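Acetylxylan esterase / glucomannan deacetylase (Cellvibrio japonicus, PDB 2WAA) removes acetyl groups from xylan and glucomannan with equal efficiency during the breakdown of plant cell wall polysaccharides. Local coordinates at residues A[104-107]-A[108-111]; A[164-167]-A[168-171]. All blocks are in the same frame, centred on the assembly; numbering follows the deposited sequence. Where two conformers were deposited one is given.

Interaction 1 comes first along the chain, in the loop joining strands 94-103 and 112-119 of the N-terminal beta-rich part. Interaction 2 follows in the GDSL-like hydrolase part, where residues 164-171 run from the loop into the start of helix 167-174 between strands 133-139 and 177-183 of the parallel sheet. The centres of interactions 1 and 2 lie about 17 Å apart. The two meet through arginines: R104 and R164 both form salt bridges with D66 at the junction of the parts. The side chain of E106 is about 4 Å and that of Y167 about 9 Å from that of the probable nucleophile S141, so the N-terminal part contributes to the active-site surroundings.

Interaction 1: residues A[104-107]-A[108-111]; sequences RSEN and WHGQ
E106 lays its CG over one face of the H109 imidazole, a CH-pi contact 4.1 Å from the ring centroid. Its CG sits in the crowded position between the backbone N and the carbonyl carbon (chi1 58°), and the extended chain beyond carries the carboxylate past the histidine to the pyrrole side of W108. There OE1 approaches W108 CD1 obliquely at 3.3 Å. Two waters complete the link: one joins OE1 to the backbone N of W108, the other joins OE2 to W108 NE1, lying in the indole plane at its edge. H109 is held between neighbours, its CD2 over the centre of the indole face while S105 OG meets ND1 at the imidazole edge, 2.8 Å away in a hydrogen bond. The turn itself is closed by H109 N, which donates to E106 O at 3.0 Å. Farther on, in the conformer described, one of two deposited, the bent side chain of Q111 brings NE2 to a lone pair of N107 OD1 at 2.9 Å, with the oxygen close to the plane of the donor amide although the two amides are turned 37° apart. G211 N also binds N107 OD1. W161 NE1 and G185 N add direct hydrogen bonds to OE2 and OE1 of E106, respectively, and the side chain lies about 4 Å from that of S141. With each carboxylate oxygen gripped by a protein N-H and a water, E106 is probably held against rotation beside the probable nucleophile, and its buried polar end is well satisfied.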
loop_
_atom_site.group_PDB
_atom_site.type_symbol
_atom_site.label_atom_id
_atom_site.label_comp_id
_atom_site.label_asym_id
_atom_site.label_seq_id
_atom_site.Cartn_x
_atom_site.Cartn_y
_atom_site.Cartn_z
ATOM N N ARG A 104 5.749 3.095 -5.947
ATOM C CA ARG A 104 6.568 3.179 -4.722
ATOM C C ARG A 104 6.119 4.322 -3.853
ATOM O O ARG A 104 6.272 4.248 -2.635
ATOM C CB ARG A 104 8.049 3.423 -5.048
ATOM C CG ARG A 104 8.704 2.266 -5.856
ATOM C CD ARG A 104 9.973 2.784 -6.591
ATOM N NE ARG A 104 10.990 3.329 -5.691
ATOM C CZ ARG A 104 11.926 2.602 -5.081
ATOM N NH1 ARG A 104 11.984 1.260 -5.212
ATOM N NH2 ARG A 104 12.830 3.220 -4.295
ATOM N N SER A 105 5.633 5.393 -4.475
ATOM C CA SER A 105 5.232 6.611 -3.762
ATOM C C SER A 105 3.929 6.490 -3.001
ATOM O O SER A 105 3.187 5.538 -3.197
ATOM C CB SER A 105 5.213 7.793 -4.732
ATOM O OG SER A 105 6.566 8.163 -4.964
ATOM N N GLU A 106 3.648 7.456 -2.116
ATOM C CA GLU A 106 2.313 7.533 -1.495
ATOM C C GLU A 106 1.644 8.857 -1.881
ATOM O O GLU A 106 2.233 9.691 -2.542
ATOM C CB GLU A 106 2.386 7.428 0.040
ATOM C CG GLU A 106 3.251 8.517 0.683
ATOM C CD GLU A 106 3.204 8.458 2.210
ATOM O OE1 GLU A 106 2.201 8.939 2.763
ATOM O OE2 GLU A 106 4.167 7.910 2.844
ATOM N N ASN A 107 0.407 9.040 -1.461
ATOM C CA ASN A 107 -0.405 10.182 -1.925
ATOM C C ASN A 107 0.197 11.575 -1.818
ATOM O O ASN A 107 0.041 12.375 -2.754
ATOM C CB ASN A 107 -1.734 10.174 -1.195
ATOM C CG ASN A 107 -2.742 9.196 -1.822
ATOM O OD1 ASN A 107 -3.315 9.519 -2.841
ATOM N ND2 ASN A 107 -3.003 8.033 -1.167
ATOM N N TRP A 108 0.872 11.903 -0.708
ATOM C CA TRP A 108 1.384 13.257 -0.611
ATOM C C TRP A 108 2.483 13.519 -1.634
ATOM O O TRP A 108 2.725 14.687 -1.985
ATOM C CB TRP A 108 1.783 13.675 0.828
ATOM C CG TRP A 108 3.047 13.058 1.421
ATOM C CD1 TRP A 108 3.092 12.049 2.352
ATOM C CD2 TRP A 108 4.398 13.444 1.192
ATOM N NE1 TRP A 108 4.395 11.774 2.690
ATOM C CE2 TRP A 108 5.215 12.626 2.007
ATOM C CE3 TRP A 108 5.004 14.421 0.401
ATOM C CZ2 TRP A 108 6.613 12.732 2.031
ATOM C CZ3 TRP A 108 6.415 14.527 0.415
ATOM C CH2 TRP A 108 7.193 13.660 1.222
ATOM N N HIS A 109 3.155 12.471 -2.116
ATOM C CA HIS A 109 4.131 12.667 -3.181
ATOM C C HIS A 109 3.431 13.125 -4.450
ATOM O O HIS A 109 3.965 13.918 -5.201
ATOM C CB HIS A 109 4.835 11.355 -3.533
ATOM C CG HIS A 109 5.599 10.743 -2.399
ATOM N ND1 HIS A 109 6.386 9.623 -2.574
ATOM C CD2 HIS A 109 5.711 11.087 -1.086
ATOM C CE1 HIS A 109 6.949 9.295 -1.415
ATOM N NE2 HIS A 109 6.560 10.171 -0.501
ATOM N N GLY A 110 2.229 12.612 -4.672
ATOM C CA GLY A 110 1.427 12.951 -5.830
ATOM C C GLY A 110 0.594 11.740 -6.223
ATOM O O GLY A 110 0.560 10.715 -5.517
ATOM N N GLN A 111 -0.080 11.871 -7.351
ATOM C CA GLN A 111 -0.789 10.722 -7.899
ATOM C C GLN A 111 -0.203 10.448 -9.269
ATOM O O GLN A 111 0.262 11.375 -9.976
ATOM C CB GLN A 111 -2.298 10.981 -7.999
ATOM C CG GLN A 111 -3.008 10.831 -6.665
ATOM C CD GLN A 111 -2.852 12.047 -5.836
ATOM O OE1 GLN A 111 -2.816 13.162 -6.388
ATOM N NE2 GLN A 111 -2.772 11.882 -4.491
HETATM O O HOH W 1 0.315 10.124 1.641
HETATM O O HOH W 2 5.078 9.729 4.634
#

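Interaction 2: residues A[164-167]-A[168-171]; sequences RESY and GMLT
S166 is the N-cap of helix 167-174, in the GDSL-like hydrolase part of the chain. S166 O receives the first helical bond, from L170 N at 2.9 Å. The S166 hydroxyl is turned between its own backbone N and carbonyl carbon (chi1 73°), facing the opening turn. A water donates to OG and accepts a weak bond from G168 N, so it bridges the cap residue to the first turn, while OG also hydrogen-bonds A163 O. Y167 sets its ring over the backbone of the next residue: G168 N lies over one ring face, and G168 CA makes a CH-pi contact 4.2 Å from the ring centroid, 20° off the normal. At the far end of that ring, the phenol OH reaches T143 OG1, whereas Y167 N binds H322 ND1; the tyrosine thereby connects the helix start to the loop after strand 133-139 and to helix 319-337. Nonpolar side chains of the first turn lean back on the preceding loop. L170 CD1 rests against E165 O at 3.5 Å, and its CD2 faces R164 O. M169 lays SD alongside the backbone of R164, 3.8 Å from R164 CA, and reaches V179 and L181 of strand 177-183. T171 turns OG1 back along the helix, beside its own backbone N, and both groups donate to Y167 O from opposite faces of the carbonyl plane, the amide N at 2.8 Å and the hydroxyl OG1 at 2.7 Å.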
loop_
_atom_site.group_PDB
_atom_site.type_symbol
_atom_site.label_atom_id
_atom_site.label_comp_id
_atom_site.label_asym_id
_atom_site.label_seq_id
_atom_site.Cartn_x
_atom_site.Cartn_y
_atom_site.Cartn_z
ATOM N N ARG A 164 7.392 -2.641 -2.262
ATOM C CA ARG A 164 7.597 -4.092 -2.437
ATOM C C ARG A 164 8.276 -4.722 -1.229
ATOM O O ARG A 164 8.031 -5.893 -0.916
ATOM C CB ARG A 164 8.557 -4.396 -3.611
ATOM C CG ARG A 164 8.046 -4.497 -5.005
ATOM C CD ARG A 164 9.251 -4.222 -6.038
ATOM N NE ARG A 164 10.543 -4.758 -5.559
ATOM C CZ ARG A 164 11.675 -4.067 -5.303
ATOM N NH1 ARG A 164 11.822 -2.725 -5.478
ATOM N NH2 ARG A 164 12.708 -4.750 -4.859
ATOM N N GLU A 165 9.196 -3.965 -0.607
ATOM C CA GLU A 165 9.968 -4.457 0.524
ATOM C C GLU A 165 9.458 -3.996 1.873
ATOM O O GLU A 165 10.111 -4.223 2.909
ATOM C CB GLU A 165 11.455 -4.111 0.336
ATOM C CG GLU A 165 11.939 -4.891 -0.886
ATOM C CD GLU A 165 13.399 -4.787 -1.123
ATOM O OE1 GLU A 165 13.828 -3.778 -1.709
ATOM O OE2 GLU A 165 14.110 -5.736 -0.713
ATOM N N SER A 166 8.272 -3.402 1.871
ATOM C CA SER A 166 7.616 -3.032 3.131
ATOM C C SER A 166 7.004 -4.266 3.818
ATOM O O SER A 166 6.652 -5.258 3.148
ATOM C CB SER A 166 6.551 -1.955 2.867
ATOM O OG SER A 166 5.395 -2.520 2.208
ATOM N N TYR A 167 6.838 -4.214 5.152
ATOM C CA TYR A 167 6.388 -5.382 5.860
ATOM C C TYR A 167 5.024 -5.866 5.344
ATOM O O TYR A 167 4.774 -7.082 5.322
ATOM C CB TYR A 167 6.326 -5.148 7.388
ATOM C CG TYR A 167 5.090 -4.372 7.801
ATOM C CD1 TYR A 167 3.954 -5.050 8.237
ATOM C CD2 TYR A 167 5.054 -2.965 7.716
ATOM C CE1 TYR A 167 2.750 -4.353 8.630
ATOM C CE2 TYR A 167 3.874 -2.250 8.081
ATOM C CZ TYR A 167 2.739 -2.979 8.541
ATOM O OH TYR A 167 1.600 -2.300 8.907
ATOM N N GLY A 168 4.160 -4.935 4.937
ATOM C CA GLY A 168 2.796 -5.300 4.480
ATOM C C GLY A 168 2.868 -6.134 3.196
ATOM O O GLY A 168 2.192 -7.161 3.089
ATOM N N MET A 169 3.717 -5.723 2.261
ATOM C CA MET A 169 3.865 -6.500 1.014
ATOM C C MET A 169 4.634 -7.813 1.219
ATOM O O MET A 169 4.260 -8.843 0.631
ATOM C CB MET A 169 4.419 -5.664 -0.136
ATOM C CG MET A 169 3.540 -4.412 -0.442
ATOM S SD MET A 169 3.767 -3.837 -2.168
ATOM C CE MET A 169 2.526 -4.779 -3.047
ATOM N N LEU A 170 5.641 -7.804 2.099
ATOM C CA LEU A 170 6.381 -9.052 2.388
ATOM C C LEU A 170 5.485 -10.054 3.082
ATOM O O LEU A 170 5.569 -11.236 2.768
ATOM C CB LEU A 170 7.596 -8.793 3.295
ATOM C CG LEU A 170 8.676 -7.968 2.612
ATOM C CD1 LEU A 170 9.727 -7.630 3.640
ATOM C CD2 LEU A 170 9.258 -8.762 1.467
ATOM N N THR A 171 4.635 -9.588 4.020
ATOM C CA THR A 171 3.704 -10.440 4.735
ATOM C C THR A 171 2.667 -11.064 3.763
ATOM O O THR A 171 2.407 -12.269 3.842
ATOM C CB THR A 171 3.011 -9.665 5.863
ATOM O OG1 THR A 171 4.016 -9.219 6.814
ATOM C CG2 THR A 171 2.004 -10.520 6.578
HETATM O O HOH W 3 3.392 -2.241 3.999
#